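Local coordinates for type 2A phosphatase-associated protein 42 (Saccharomyces cerevisiae, PDB 2V0P) that inhibits the PP2A-type phosphatase SIT4 and takes part in negative regulation of TOR signalling, here represented by its N-terminal, tetratricopeptide repeat-like domain, at residues Thr17-Thr22 against Gln32-Ser37; Arg25-Glu30 against Gln87-Asp92; Lys40-Leu45 against Leu73-Tyr78; Gln171-Ile176 against Thr215-Glu220. All blocks are in the same frame, centred on the assembly; numbering follows the deposited sequence. Where two conformers were deposited one is given.

Contact 1 of 4, residues Thr17-Thr22 against Gln32-Ser37; sequences TKLEHT and QGLLLS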
loop_
_atom_site.group_PDB
_atom_site.type_symbol
_atom_site.label_atom_id
_atom_site.label_comp_id
_atom_site.label_asym_id
_atom_site.label_seq_id
_atom_site.Cartn_x
_atom_site.Cartn_y
_atom_site.Cartn_z
ATOM N N THR A 17 13.234 -18.805 17.810
ATOM C CA THR A 17 12.501 -19.146 18.979
ATOM C C THR A 17 11.815 -17.925 19.616
ATOM O O THR A 17 10.769 -18.068 20.212
ATOM C CB THR A 17 13.384 -19.865 20.002
ATOM O OG1 THR A 17 14.492 -19.035 20.352
ATOM C CG2 THR A 17 13.918 -21.177 19.419
ATOM N N LYS A 18 12.392 -16.739 19.463
ATOM C CA LYS A 18 11.960 -15.589 20.248
ATOM C C LYS A 18 11.775 -14.301 19.489
ATOM O O LYS A 18 11.080 -13.418 19.969
ATOM C CB LYS A 18 12.930 -15.318 21.434
ATOM C CG LYS A 18 12.961 -16.395 22.449
ATOM C CD LYS A 18 13.558 -15.917 23.743
ATOM C CE LYS A 18 13.196 -16.856 24.885
ATOM N NZ LYS A 18 11.744 -16.772 25.221
ATOM N N LEU A 19 12.399 -14.151 18.341
ATOM C CA LEU A 19 12.349 -12.881 17.651
ATOM C C LEU A 19 11.532 -12.916 16.376
ATOM O O LEU A 19 10.965 -11.899 16.010
ATOM C CB LEU A 19 13.766 -12.323 17.367
ATOM C CG LEU A 19 14.636 -12.270 18.641
ATOM C CD1 LEU A 19 16.159 -12.077 18.327
ATOM C CD2 LEU A 19 14.154 -11.194 19.530
ATOM N N GLU A 20 11.492 -14.067 15.690
ATOM C CA GLU A 20 10.707 -14.177 14.471
ATOM C C GLU A 20 9.223 -13.852 14.733
ATOM O O GLU A 20 8.635 -13.028 14.047
ATOM C CB GLU A 20 10.810 -15.550 13.851
ATOM C CG GLU A 20 10.273 -15.565 12.433
ATOM C CD GLU A 20 10.596 -16.844 11.689
ATOM O OE1 GLU A 20 11.154 -17.789 12.307
ATOM O OE2 GLU A 20 10.298 -16.899 10.474
ATOM N N HIS A 21 8.665 -14.529 15.715
ATOM C CA HIS A 21 7.319 -14.317 16.187
ATOM C C HIS A 21 7.487 -14.138 17.678
ATOM O O HIS A 21 8.357 -14.771 18.288
ATOM C CB HIS A 21 6.480 -15.559 15.942
ATOM C CG HIS A 21 6.454 -15.993 14.507
ATOM N ND1 HIS A 21 5.866 -15.240 13.510
ATOM C CD2 HIS A 21 6.946 -17.101 13.901
ATOM C CE1 HIS A 21 5.999 -15.867 12.352
ATOM N NE2 HIS A 21 6.645 -17.001 12.563
ATOM N N THR A 22 6.672 -13.267 18.256
ATOM C CA THR A 22 6.607 -13.129 19.703
ATOM C C THR A 22 5.156 -13.074 20.203
ATOM O O THR A 22 4.275 -12.624 19.477
ATOM C CB THR A 22 7.414 -11.909 20.194
ATOM O OG1 THR A 22 7.414 -11.892 21.617
ATOM C CG2 THR A 22 6.849 -10.581 19.658
ATOM N N GLN A 32 12.465 -5.608 22.397
ATOM C CA GLN A 32 13.406 -4.794 21.678
ATOM C C GLN A 32 14.841 -4.993 22.267
ATOM O O GLN A 32 15.829 -4.916 21.541
ATOM C CB GLN A 32 13.020 -3.328 21.729
ATOM C CG GLN A 32 11.806 -2.946 20.904
ATOM C CD GLN A 32 11.995 -3.322 19.474
ATOM O OE1 GLN A 32 13.005 -2.987 18.862
ATOM N NE2 GLN A 32 11.067 -4.059 18.951
ATOM N N GLY A 33 14.888 -5.208 23.577
ATOM C CA GLY A 33 16.095 -5.424 24.346
ATOM C C GLY A 33 16.855 -6.623 23.809
ATOM O O GLY A 33 17.987 -6.480 23.458
ATOM N N LEU A 34 16.204 -7.776 23.726
ATOM C CA LEU A 34 16.792 -9.010 23.119
ATOM C C LEU A 34 17.104 -8.837 21.644
ATOM O O LEU A 34 18.140 -9.307 21.149
ATOM C CB LEU A 34 15.863 -10.208 23.297
ATOM C CG LEU A 34 16.273 -11.563 22.717
ATOM C CD1 LEU A 34 17.578 -12.017 23.390
ATOM C CD2 LEU A 34 15.165 -12.523 23.028
ATOM N N LEU A 35 16.234 -8.123 20.928
ATOM C CA LEU A 35 16.457 -7.888 19.529
ATOM C C LEU A 35 17.729 -7.065 19.302
ATOM O O LEU A 35 18.578 -7.430 18.493
ATOM C CB LEU A 35 15.193 -7.275 18.855
ATOM C CG LEU A 35 15.281 -7.001 17.368
ATOM C CD1 LEU A 35 15.184 -8.252 16.523
ATOM C CD2 LEU A 35 14.248 -6.028 16.976
ATOM N N LEU A 36 17.856 -5.978 20.038
ATOM C CA LEU A 36 19.010 -5.148 19.981
ATOM C C LEU A 36 20.287 -5.902 20.338
ATOM O O LEU A 36 21.233 -5.720 19.715
ATOM C CB LEU A 36 18.876 -3.946 20.894
ATOM C CG LEU A 36 20.036 -2.981 20.878
ATOM C CD1 LEU A 36 20.347 -2.479 19.475
ATOM C CD2 LEU A 36 19.790 -1.824 21.815
ATOM N N SER A 37 20.279 -6.723 21.342
ATOM C CA SER A 37 21.548 -7.397 21.725
ATOM C C SER A 37 21.892 -8.475 20.700
ATOM O O SER A 37 23.050 -8.680 20.401
ATOM C CB SER A 37 21.537 -7.931 23.126
ATOM O OG SER A 37 20.553 -8.902 23.298
#
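L19 and K18, late in helix 4-19, make a small apolar contact with L34 and L35 near the start of helix 29-52, and no hydrogen bond crosses between the segments. One methyl does most of the work: L19 CD2 settles into the notch between the two leucines, 3.8 Å from L34 CG and 4.1 Å from L35 CB. It also comes 4.0 Å from the backbone N of L35, so it touches the helix itself as well as its side chains. With chi1 at -53°, L19 CG lies opposite its own carbonyl carbon, which sends the fork across the gap. L34 has its CG trans to the backbone N (179°), and its branch runs obliquely against that of L19. The two helices follow one another in sequence and pack antiparallel, a helical hairpin of the TPR-like fold. L82 of helix 75-83 touches both L19 and L35, adding a third helix to the same apolar cluster. Toward the surface, K18 lays its aliphatic part across L34 nearly at a right angle, CD 3.8 Å from L34 CD2, while its bent end carries the ammonium away. The L19 carbonyl oxygen accepts a hydrogen bond from Y31 OH of helix 29-52.

Contact 2 of 4, residues Arg25-Glu30 against Gln87-Asp92; sequences RQDSPE and QSNDSD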
loop_
_atom_site.group_PDB
_atom_site.type_symbol
_atom_site.label_atom_id
_atom_site.label_comp_id
_atom_site.label_asym_id
_atom_site.label_seq_id
_atom_site.Cartn_x
_atom_site.Cartn_y
_atom_site.Cartn_z
ATOM N N ARG A 25 4.557 -7.899 23.501
ATOM C CA ARG A 25 4.423 -6.727 22.647
ATOM C C ARG A 25 5.737 -6.403 21.920
ATOM O O ARG A 25 6.832 -6.488 22.478
ATOM C CB ARG A 25 3.943 -5.520 23.443
ATOM C CG ARG A 25 2.503 -5.605 23.929
ATOM C CD ARG A 25 2.155 -4.315 24.624
ATOM N NE ARG A 25 2.288 -3.185 23.712
ATOM C CZ ARG A 25 1.280 -2.604 23.070
ATOM N NH1 ARG A 25 0.026 -3.026 23.252
ATOM N NH2 ARG A 25 1.524 -1.576 22.264
ATOM N N GLN A 26 5.627 -6.040 20.653
ATOM C CA GLN A 26 6.804 -5.763 19.877
ATOM C C GLN A 26 7.404 -4.431 20.306
ATOM O O GLN A 26 8.582 -4.204 20.113
ATOM C CB GLN A 26 6.524 -5.791 18.377
ATOM C CG GLN A 26 7.809 -5.859 17.579
ATOM C CD GLN A 26 7.628 -5.554 16.118
ATOM O OE1 GLN A 26 6.654 -5.997 15.487
ATOM N NE2 GLN A 26 8.561 -4.788 15.563
ATOM N N ASP A 27 6.605 -3.543 20.887
ATOM C CA ASP A 27 7.202 -2.323 21.436
ATOM C C ASP A 27 7.771 -2.571 22.832
ATOM O O ASP A 27 8.129 -1.641 23.466
ATOM C CB ASP A 27 6.207 -1.111 21.472
ATOM C CG ASP A 27 5.043 -1.319 22.381
ATOM O OD1 ASP A 27 5.034 -2.293 23.147
ATOM O OD2 ASP A 27 4.081 -0.477 22.356
ATOM N N SER A 28 7.718 -3.801 23.331
ATOM C CA SER A 28 8.127 -4.105 24.689
ATOM C C SER A 28 9.648 -3.952 24.871
ATOM O O SER A 28 10.417 -4.235 23.969
ATOM C CB SER A 28 7.662 -5.495 25.111
ATOM O OG SER A 28 8.476 -6.486 24.576
ATOM N N PRO A 29 10.072 -3.439 26.024
ATOM C CA PRO A 29 11.536 -3.357 26.183
ATOM C C PRO A 29 12.186 -4.720 26.271
ATOM O O PRO A 29 13.345 -4.841 25.943
ATOM C CB PRO A 29 11.708 -2.600 27.506
ATOM C CG PRO A 29 10.458 -2.837 28.231
ATOM C CD PRO A 29 9.370 -2.884 27.184
ATOM N N GLU A 30 11.422 -5.724 26.666
ATOM C CA GLU A 30 11.884 -7.091 26.764
ATOM C C GLU A 30 12.118 -7.580 25.335
ATOM O O GLU A 30 13.164 -8.070 25.062
ATOM C CB GLU A 30 10.902 -8.011 27.500
ATOM C CG GLU A 30 10.766 -7.813 28.959
ATOM C CD GLU A 30 9.918 -6.609 29.346
ATOM O OE1 GLU A 30 9.118 -6.136 28.498
ATOM O OE2 GLU A 30 10.059 -6.150 30.502
ATOM N N GLN A 87 11.991 -1.197 16.770
ATOM C CA GLN A 87 11.105 -0.061 16.941
ATOM C C GLN A 87 11.655 0.858 18.029
ATOM O O GLN A 87 12.271 0.405 19.012
ATOM C CB GLN A 87 9.713 -0.515 17.399
ATOM C CG GLN A 87 9.045 -1.435 16.525
ATOM C CD GLN A 87 7.625 -1.679 16.957
ATOM O OE1 GLN A 87 7.061 -0.958 17.817
ATOM N NE2 GLN A 87 7.014 -2.672 16.344
ATOM N N SER A 88 11.417 2.138 17.866
ATOM C CA SER A 88 11.830 3.102 18.901
ATOM C C SER A 88 10.720 3.258 19.922
ATOM O O SER A 88 9.553 3.048 19.598
ATOM C CB SER A 88 12.168 4.430 18.267
ATOM O OG SER A 88 12.237 5.437 19.239
ATOM N N ASN A 89 11.091 3.604 21.147
ATOM C CA ASN A 89 10.125 3.954 22.200
ATOM C C ASN A 89 10.252 5.414 22.668
ATOM O O ASN A 89 9.611 5.838 23.645
ATOM C CB ASN A 89 10.222 2.967 23.374
ATOM C CG ASN A 89 9.468 1.662 23.101
ATOM O OD1 ASN A 89 10.031 0.563 23.211
ATOM N ND2 ASN A 89 8.182 1.783 22.727
ATOM N N ASP A 90 11.075 6.178 21.959
ATOM C CA ASP A 90 11.212 7.595 22.201
ATOM C C ASP A 90 9.837 8.253 22.436
ATOM O O ASP A 90 8.877 7.970 21.731
ATOM C CB ASP A 90 11.942 8.263 21.038
ATOM C CG ASP A 90 12.514 9.633 21.411
ATOM O OD1 ASP A 90 13.742 9.728 21.628
ATOM O OD2 ASP A 90 11.742 10.612 21.504
ATOM N N SER A 91 9.748 9.109 23.448
ATOM C CA SER A 91 8.483 9.803 23.736
ATOM C C SER A 91 8.085 10.731 22.590
ATOM O O SER A 91 6.898 10.957 22.340
ATOM C CB SER A 91 8.553 10.562 25.060
ATOM O OG SER A 91 9.786 11.242 25.195
ATOM N N ASP A 92 9.090 11.245 21.887
ATOM C CA ASP A 92 8.871 12.102 20.724
ATOM C C ASP A 92 8.309 11.276 19.567
ATOM O O ASP A 92 8.971 10.342 19.029
ATOM C CB ASP A 92 10.179 12.804 20.335
ATOM C CG ASP A 92 9.972 13.941 19.363
ATOM O OD1 ASP A 92 9.172 13.789 18.427
ATOM O OD2 ASP A 92 10.628 14.992 19.530
#
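Q26 and D27, in the turn before helix 29-52, meet Q87 and N89 of the loop between helices 75-83 and 93-120 at the protein surface. Packing comes first. The extended side chains of Q26 and Q87 cross at about a right angle with their amide planes 60° apart. D27 CB approaches Q87 OE1 at 3.8 Å, and the N89 amide, whose orientation is uncertain, lies beside the D27 carbonyl. Were Q87 replaced by an alanine, D27 CB would probably lose its cover and the Q26 carboxamide its crossing neighbour. Q26 NE2 and Q87 NE2 are modelled 2.7 Å apart, too close for two donors, so this approach is doubtful. Charge pairing stays within 25-30, where R25 grips D27 side-on, NE to OD1 at 2.9 Å and NH2 to OD2 at 2.8 Å. Capping and turn bonds complete each side. S28 N and S28 OG both bind R25 O, closing a type I turn, and S28 N-caps helix 29-52; an ST turn at S88 and an Asx turn at D90 shape the loop. The clear polar tie between the segments is indirect: Q32 NE2 donates to Q26 O while Q32 OE1 accepts from Q87 N, bridging two segments whose direct contact is packing of amides with uncertain pairing.

Contact 3 of 4, residues Lys40-Leu45 against Leu73-Tyr78; sequences KKLLNL and LAVDYY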
loop_
_atom_site.group_PDB
_atom_site.type_symbol
_atom_site.label_atom_id
_atom_site.label_comp_id
_atom_site.label_asym_id
_atom_site.label_seq_id
_atom_site.Cartn_x
_atom_site.Cartn_y
_atom_site.Cartn_z
ATOM N N LYS A 40 23.488 -6.654 17.837
ATOM C CA LYS A 40 24.831 -6.247 18.200
ATOM C C LYS A 40 25.808 -7.465 18.042
ATOM O O LYS A 40 26.852 -7.336 17.430
ATOM C CB LYS A 40 24.871 -5.616 19.601
ATOM C CG LYS A 40 24.187 -4.248 19.692
ATOM C CD LYS A 40 24.295 -3.674 21.111
ATOM C CE LYS A 40 23.599 -2.320 21.256
ATOM N NZ LYS A 40 24.349 -1.200 20.601
ATOM N N LYS A 41 25.405 -8.623 18.543
ATOM C CA LYS A 41 26.136 -9.885 18.405
ATOM C C LYS A 41 26.379 -10.280 16.955
ATOM O O LYS A 41 27.467 -10.735 16.605
ATOM C CB LYS A 41 25.371 -11.023 19.055
ATOM C CG LYS A 41 25.444 -11.048 20.567
ATOM C CD LYS A 41 24.618 -12.177 21.084
ATOM C CE LYS A 41 24.605 -12.191 22.605
ATOM N NZ LYS A 41 23.710 -13.294 23.103
ATOM N N LEU A 42 25.331 -10.198 16.144
ATOM C CA LEU A 42 25.484 -10.523 14.725
ATOM C C LEU A 42 26.386 -9.539 13.986
ATOM O O LEU A 42 27.075 -9.921 13.098
ATOM C CB LEU A 42 24.132 -10.701 14.059
ATOM C CG LEU A 42 24.093 -11.174 12.601
ATOM C CD1 LEU A 42 24.832 -12.509 12.474
ATOM C CD2 LEU A 42 22.629 -11.339 12.161
ATOM N N LEU A 43 26.386 -8.268 14.370
ATOM C CA LEU A 43 27.201 -7.279 13.738
ATOM C C LEU A 43 28.667 -7.617 14.113
ATOM O O LEU A 43 29.548 -7.535 13.302
ATOM C CB LEU A 43 26.836 -5.898 14.258
ATOM C CG LEU A 43 25.540 -5.258 13.694
ATOM C CD1 LEU A 43 25.308 -3.974 14.439
ATOM C CD2 LEU A 43 25.711 -4.999 12.245
ATOM N N ASN A 44 28.865 -7.991 15.353
ATOM C CA ASN A 44 30.179 -8.343 15.852
ATOM C C ASN A 44 30.691 -9.556 15.121
ATOM O O ASN A 44 31.857 -9.595 14.766
ATOM C CB ASN A 44 30.124 -8.543 17.368
ATOM C CG ASN A 44 30.237 -7.239 18.101
ATOM O OD1 ASN A 44 30.667 -6.246 17.517
ATOM N ND2 ASN A 44 29.883 -7.225 19.386
ATOM N N LEU A 45 29.770 -10.474 14.805
ATOM C CA LEU A 45 30.085 -11.737 14.088
ATOM C C LEU A 45 30.465 -11.529 12.640
ATOM O O LEU A 45 31.521 -12.069 12.153
ATOM C CB LEU A 45 28.969 -12.730 14.284
ATOM C CG LEU A 45 29.091 -14.149 13.779
ATOM C CD1 LEU A 45 30.305 -14.815 14.443
ATOM C CD2 LEU A 45 27.814 -14.889 14.088
ATOM N N LEU A 73 27.368 -16.898 4.714
ATOM C CA LEU A 73 26.994 -16.052 3.607
ATOM C C LEU A 73 25.581 -15.470 3.977
ATOM O O LEU A 73 25.140 -14.464 3.420
ATOM C CB LEU A 73 26.890 -16.912 2.341
ATOM C CG LEU A 73 28.206 -17.350 1.653
ATOM C CD1 LEU A 73 27.966 -18.272 0.464
ATOM C CD2 LEU A 73 29.054 -16.154 1.218
ATOM N N ALA A 74 24.886 -16.124 4.872
ATOM C CA ALA A 74 23.538 -15.570 5.347
ATOM C C ALA A 74 23.521 -14.515 6.497
ATOM O O ALA A 74 22.431 -14.078 6.947
ATOM C CB ALA A 74 22.630 -16.620 5.646
ATOM N N VAL A 75 24.679 -14.101 6.963
ATOM C CA VAL A 75 24.730 -13.118 8.028
ATOM C C VAL A 75 23.929 -11.830 7.631
ATOM O O VAL A 75 23.148 -11.402 8.366
ATOM C CB VAL A 75 26.126 -12.737 8.506
ATOM C CG1 VAL A 75 26.977 -13.964 8.852
ATOM C CG2 VAL A 75 26.833 -11.847 7.581
ATOM N N ASP A 76 24.112 -11.293 6.444
ATOM C CA ASP A 76 23.329 -10.136 6.054
ATOM C C ASP A 76 21.827 -10.423 5.941
ATOM O O ASP A 76 21.022 -9.500 6.191
ATOM C CB ASP A 76 23.848 -9.557 4.781
ATOM C CG ASP A 76 25.242 -9.035 4.919
ATOM O OD1 ASP A 76 25.467 -8.268 5.869
ATOM O OD2 ASP A 76 26.090 -9.408 4.074
ATOM N N TYR A 77 21.437 -11.663 5.562
ATOM C CA TYR A 77 20.066 -12.016 5.511
ATOM C C TYR A 77 19.452 -11.870 6.928
ATOM O O TYR A 77 18.391 -11.268 7.085
ATOM C CB TYR A 77 19.824 -13.415 4.972
ATOM C CG TYR A 77 18.433 -13.980 5.083
ATOM C CD1 TYR A 77 17.346 -13.517 4.256
ATOM C CD2 TYR A 77 18.158 -15.005 5.976
ATOM C CE1 TYR A 77 16.091 -14.078 4.379
ATOM C CE2 TYR A 77 16.918 -15.540 6.049
ATOM C CZ TYR A 77 15.877 -15.031 5.216
ATOM O OH TYR A 77 14.678 -15.564 5.311
ATOM N N TYR A 78 20.149 -12.420 7.927
ATOM C CA TYR A 78 19.649 -12.454 9.246
ATOM C C TYR A 78 19.625 -10.983 9.841
ATOM O O TYR A 78 18.763 -10.671 10.600
ATOM C CB TYR A 78 20.479 -13.449 10.097
ATOM C CG TYR A 78 19.953 -14.851 9.951
ATOM C CD1 TYR A 78 20.600 -15.779 9.189
ATOM C CD2 TYR A 78 18.740 -15.204 10.525
ATOM C CE1 TYR A 78 20.114 -17.026 9.046
ATOM C CE2 TYR A 78 18.216 -16.463 10.364
ATOM C CZ TYR A 78 18.922 -17.370 9.623
ATOM O OH TYR A 78 18.439 -18.640 9.468
#
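L42 carries its CG trans to the backbone N (chi1 -174°), which extends the fork from helix 29-52 toward V75 and Y78 on the opening turn of helix 75-83. Y78, with chi1 at -86°, swings its ring off the interface; of its side chain, only CB meets the leucine. The contact belongs to the buried core of the TPR-like helical fold, where these two helices and helix 4-19 pack together; F8 of that helix touches L42, and I12 touches Y78. The two methyls of L42 divide the work. CD2 is 3.7 Å from Y78 CB and 3.8 Å from both Y78 C and V75 O, so it lies against the helix backbone as much as against side chains. CD1 reaches V75 CB at 4.2 Å, a looser approach. V75 and Y78 stand three residues apart, roughly one turn, and the leucine bridges them on the same side of their helix. All three residues are buried, and no hydrogen bond joins the segments. At the edge of the contact, D76 forms a salt bridge with K46, one residue past 40-45, a second, ionic tie between the same helices. Behind the contact, Y77 CD2 lies 4.1 Å above the plane of the Y78 ring, over its centre.

Contact 4 of 4, residues Gln171-Ile176 against Thr215-Glu220; sequences QRNKEI and TINNIE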
loop_
_atom_site.group_PDB
_atom_site.type_symbol
_atom_site.label_atom_id
_atom_site.label_comp_id
_atom_site.label_asym_id
_atom_site.label_seq_id
_atom_site.Cartn_x
_atom_site.Cartn_y
_atom_site.Cartn_z
ATOM N N GLN A 171 5.700 -19.413 -7.096
ATOM C CA GLN A 171 5.982 -20.779 -7.496
ATOM C C GLN A 171 7.449 -21.153 -7.226
ATOM O O GLN A 171 7.700 -22.218 -6.700
ATOM C CB GLN A 171 5.599 -21.031 -8.951
ATOM C CG GLN A 171 4.078 -21.070 -9.185
ATOM C CD GLN A 171 3.381 -22.206 -8.442
ATOM O OE1 GLN A 171 3.680 -23.384 -8.656
ATOM N NE2 GLN A 171 2.435 -21.852 -7.578
ATOM N N ARG A 172 8.377 -20.276 -7.573
ATOM C CA ARG A 172 9.790 -20.578 -7.424
ATOM C C ARG A 172 10.138 -20.752 -5.936
ATOM O O ARG A 172 10.824 -21.694 -5.555
ATOM C CB ARG A 172 10.665 -19.502 -8.066
ATOM C CG ARG A 172 12.177 -19.780 -7.997
ATOM C CD ARG A 172 12.557 -21.085 -8.742
ATOM N NE ARG A 172 13.996 -21.228 -8.960
ATOM C CZ ARG A 172 14.602 -22.370 -9.270
ATOM N NH1 ARG A 172 13.902 -23.496 -9.447
ATOM N NH2 ARG A 172 15.915 -22.394 -9.446
ATOM N N ASN A 173 9.605 -19.857 -5.109
ATOM C CA ASN A 173 9.735 -19.892 -3.682
ATOM C C ASN A 173 9.219 -21.185 -3.082
ATOM O O ASN A 173 9.885 -21.798 -2.257
ATOM C CB ASN A 173 8.932 -18.723 -3.119
ATOM C CG ASN A 173 9.544 -18.116 -1.906
ATOM O OD1 ASN A 173 10.588 -18.517 -1.447
ATOM N ND2 ASN A 173 8.887 -17.102 -1.384
ATOM N N LYS A 174 8.031 -21.605 -3.502
ATOM C CA LYS A 174 7.445 -22.873 -3.107
ATOM C C LYS A 174 8.315 -24.054 -3.525
ATOM O O LYS A 174 8.507 -24.980 -2.766
ATOM C CB LYS A 174 6.052 -23.007 -3.727
ATOM C CG LYS A 174 5.252 -24.192 -3.246
ATOM C CD LYS A 174 3.796 -24.092 -3.708
ATOM C CE LYS A 174 3.201 -25.465 -3.964
ATOM N NZ LYS A 174 3.768 -26.104 -5.194
ATOM N N GLU A 175 8.829 -24.016 -4.737
ATOM C CA GLU A 175 9.642 -25.099 -5.256
ATOM C C GLU A 175 10.874 -25.296 -4.330
ATOM O O GLU A 175 11.090 -26.374 -3.801
ATOM C CB GLU A 175 10.064 -24.760 -6.671
ATOM C CG GLU A 175 10.737 -25.882 -7.418
ATOM C CD GLU A 175 11.340 -25.425 -8.741
ATOM O OE1 GLU A 175 11.212 -24.221 -9.082
ATOM O OE2 GLU A 175 11.952 -26.271 -9.433
ATOM N N ILE A 176 11.619 -24.222 -4.122
ATOM C CA ILE A 176 12.880 -24.243 -3.341
ATOM C C ILE A 176 12.564 -24.532 -1.891
ATOM O O ILE A 176 13.275 -25.335 -1.263
ATOM C CB ILE A 176 13.674 -22.957 -3.569
ATOM C CG1 ILE A 176 14.114 -22.911 -5.029
ATOM C CG2 ILE A 176 14.811 -22.776 -2.579
ATOM C CD1 ILE A 176 14.708 -24.168 -5.530
ATOM N N THR A 215 13.924 -13.138 0.613
ATOM C CA THR A 215 14.443 -11.754 0.595
ATOM C C THR A 215 13.635 -10.841 -0.316
ATOM O O THR A 215 13.319 -9.724 0.053
ATOM C CB THR A 215 15.974 -11.740 0.234
ATOM O OG1 THR A 215 16.651 -12.352 1.301
ATOM C CG2 THR A 215 16.568 -10.350 0.061
ATOM N N ILE A 216 13.287 -11.313 -1.505
ATOM C CA ILE A 216 12.529 -10.468 -2.387
ATOM C C ILE A 216 11.208 -10.041 -1.688
ATOM O O ILE A 216 10.889 -8.906 -1.742
ATOM C CB ILE A 216 12.286 -11.104 -3.779
ATOM C CG1 ILE A 216 13.604 -11.269 -4.559
ATOM C CG2 ILE A 216 11.240 -10.294 -4.571
ATOM C CD1 ILE A 216 14.437 -10.066 -4.750
ATOM N N ASN A 217 10.529 -10.949 -1.022
ATOM C CA ASN A 217 9.327 -10.652 -0.265
ATOM C C ASN A 217 9.538 -9.665 0.853
ATOM O O ASN A 217 8.697 -8.844 1.130
ATOM C CB ASN A 217 8.696 -11.892 0.309
ATOM C CG ASN A 217 8.003 -12.736 -0.768
ATOM O OD1 ASN A 217 7.488 -12.216 -1.749
ATOM N ND2 ASN A 217 7.992 -14.016 -0.570
ATOM N N ASN A 218 10.673 -9.783 1.517
ATOM C CA ASN A 218 10.951 -8.892 2.581
ATOM C C ASN A 218 11.328 -7.531 2.065
ATOM O O ASN A 218 10.972 -6.516 2.698
ATOM C CB ASN A 218 12.048 -9.489 3.495
ATOM C CG ASN A 218 11.702 -10.833 4.002
ATOM O OD1 ASN A 218 10.596 -11.132 4.231
ATOM N ND2 ASN A 218 12.702 -11.706 4.103
ATOM N N ILE A 219 12.077 -7.477 0.958
ATOM C CA ILE A 219 12.467 -6.220 0.425
ATOM C C ILE A 219 11.116 -5.496 -0.020
ATOM O O ILE A 219 10.986 -4.373 0.211
ATOM C CB ILE A 219 13.422 -6.293 -0.729
ATOM C CG1 ILE A 219 14.867 -6.622 -0.198
ATOM C CG2 ILE A 219 13.520 -4.948 -1.459
ATOM C CD1 ILE A 219 15.828 -6.980 -1.242
ATOM N N GLU A 220 10.219 -6.202 -0.634
ATOM C CA GLU A 220 8.917 -5.575 -1.130
ATOM C C GLU A 220 8.113 -5.010 0.049
ATOM O O GLU A 220 7.658 -3.816 0.029
ATOM C CB GLU A 220 8.097 -6.605 -1.920
ATOM C CG GLU A 220 7.010 -5.979 -2.793
ATOM C CD GLU A 220 5.900 -6.935 -3.171
ATOM O OE1 GLU A 220 5.833 -8.079 -2.668
ATOM O OE2 GLU A 220 5.066 -6.525 -3.970
#
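N173 of helix 156-186 and N217 of helix 199-231 reach toward each other from opposite directions, a sparse surface contact between two long helices of the TPR-like domain, made by a single pair of atoms. N173 ND2 stands 3.3 Å from N217 ND2; as modelled, both are donors, so no hydrogen bond is formed. The conformation of N173 is unusual: chi1 is -145°, well off a staggered position, and OD1 is nearly eclipsed with CA (chi2 1°), which turns ND2 outward toward N217. N217 takes an ordinary helical shape, CG opposite its carbonyl carbon. The two amide planes are turned 48° apart, so the groups neither stack nor lie in one plane. With the CA atoms 9.9 Å apart, both side chains must span the space between the backbones to touch at all. One residue earlier, R172 turns along its own helix toward E175, one turn on: a bend at chi2 carries NH1 to 2.8 Å from E175 OE1. This salt bridge lies in the guanidinium plane but meets the carboxylate from above, and I176 CD1 packs over one guanidinium face at 4.0 Å. L213 of helix 199-231 touches both R172 and N173. Beyond N217, T215 and N218 pack on helices 75-83 and 93-120, while E220 touches L161 of the second subunit.

Overall arrangement
Contacts 1, 2 and 3 all use helix 29-52, which runs along one side of the domain. Contact 2 lies where it begins, contact 1 follows about 12 Å away between centres, and contact 3 is some 14 Å further on. Q32 of contact 1 bonds to Q26 and Q87, tying contact 2 directly to it. Along the chain the segments of contacts 1 and 2 alternate, and contact 3 is nested within the loop that contact 2 closes. Contact 4 comes later, about 30 Å from contact 2 and across the chain's centre, yet Y77 of 73-78 packs on T215 and N218. Helix 75-83 thus touches both early and later helices, consistent with a single TPR-like helical domain.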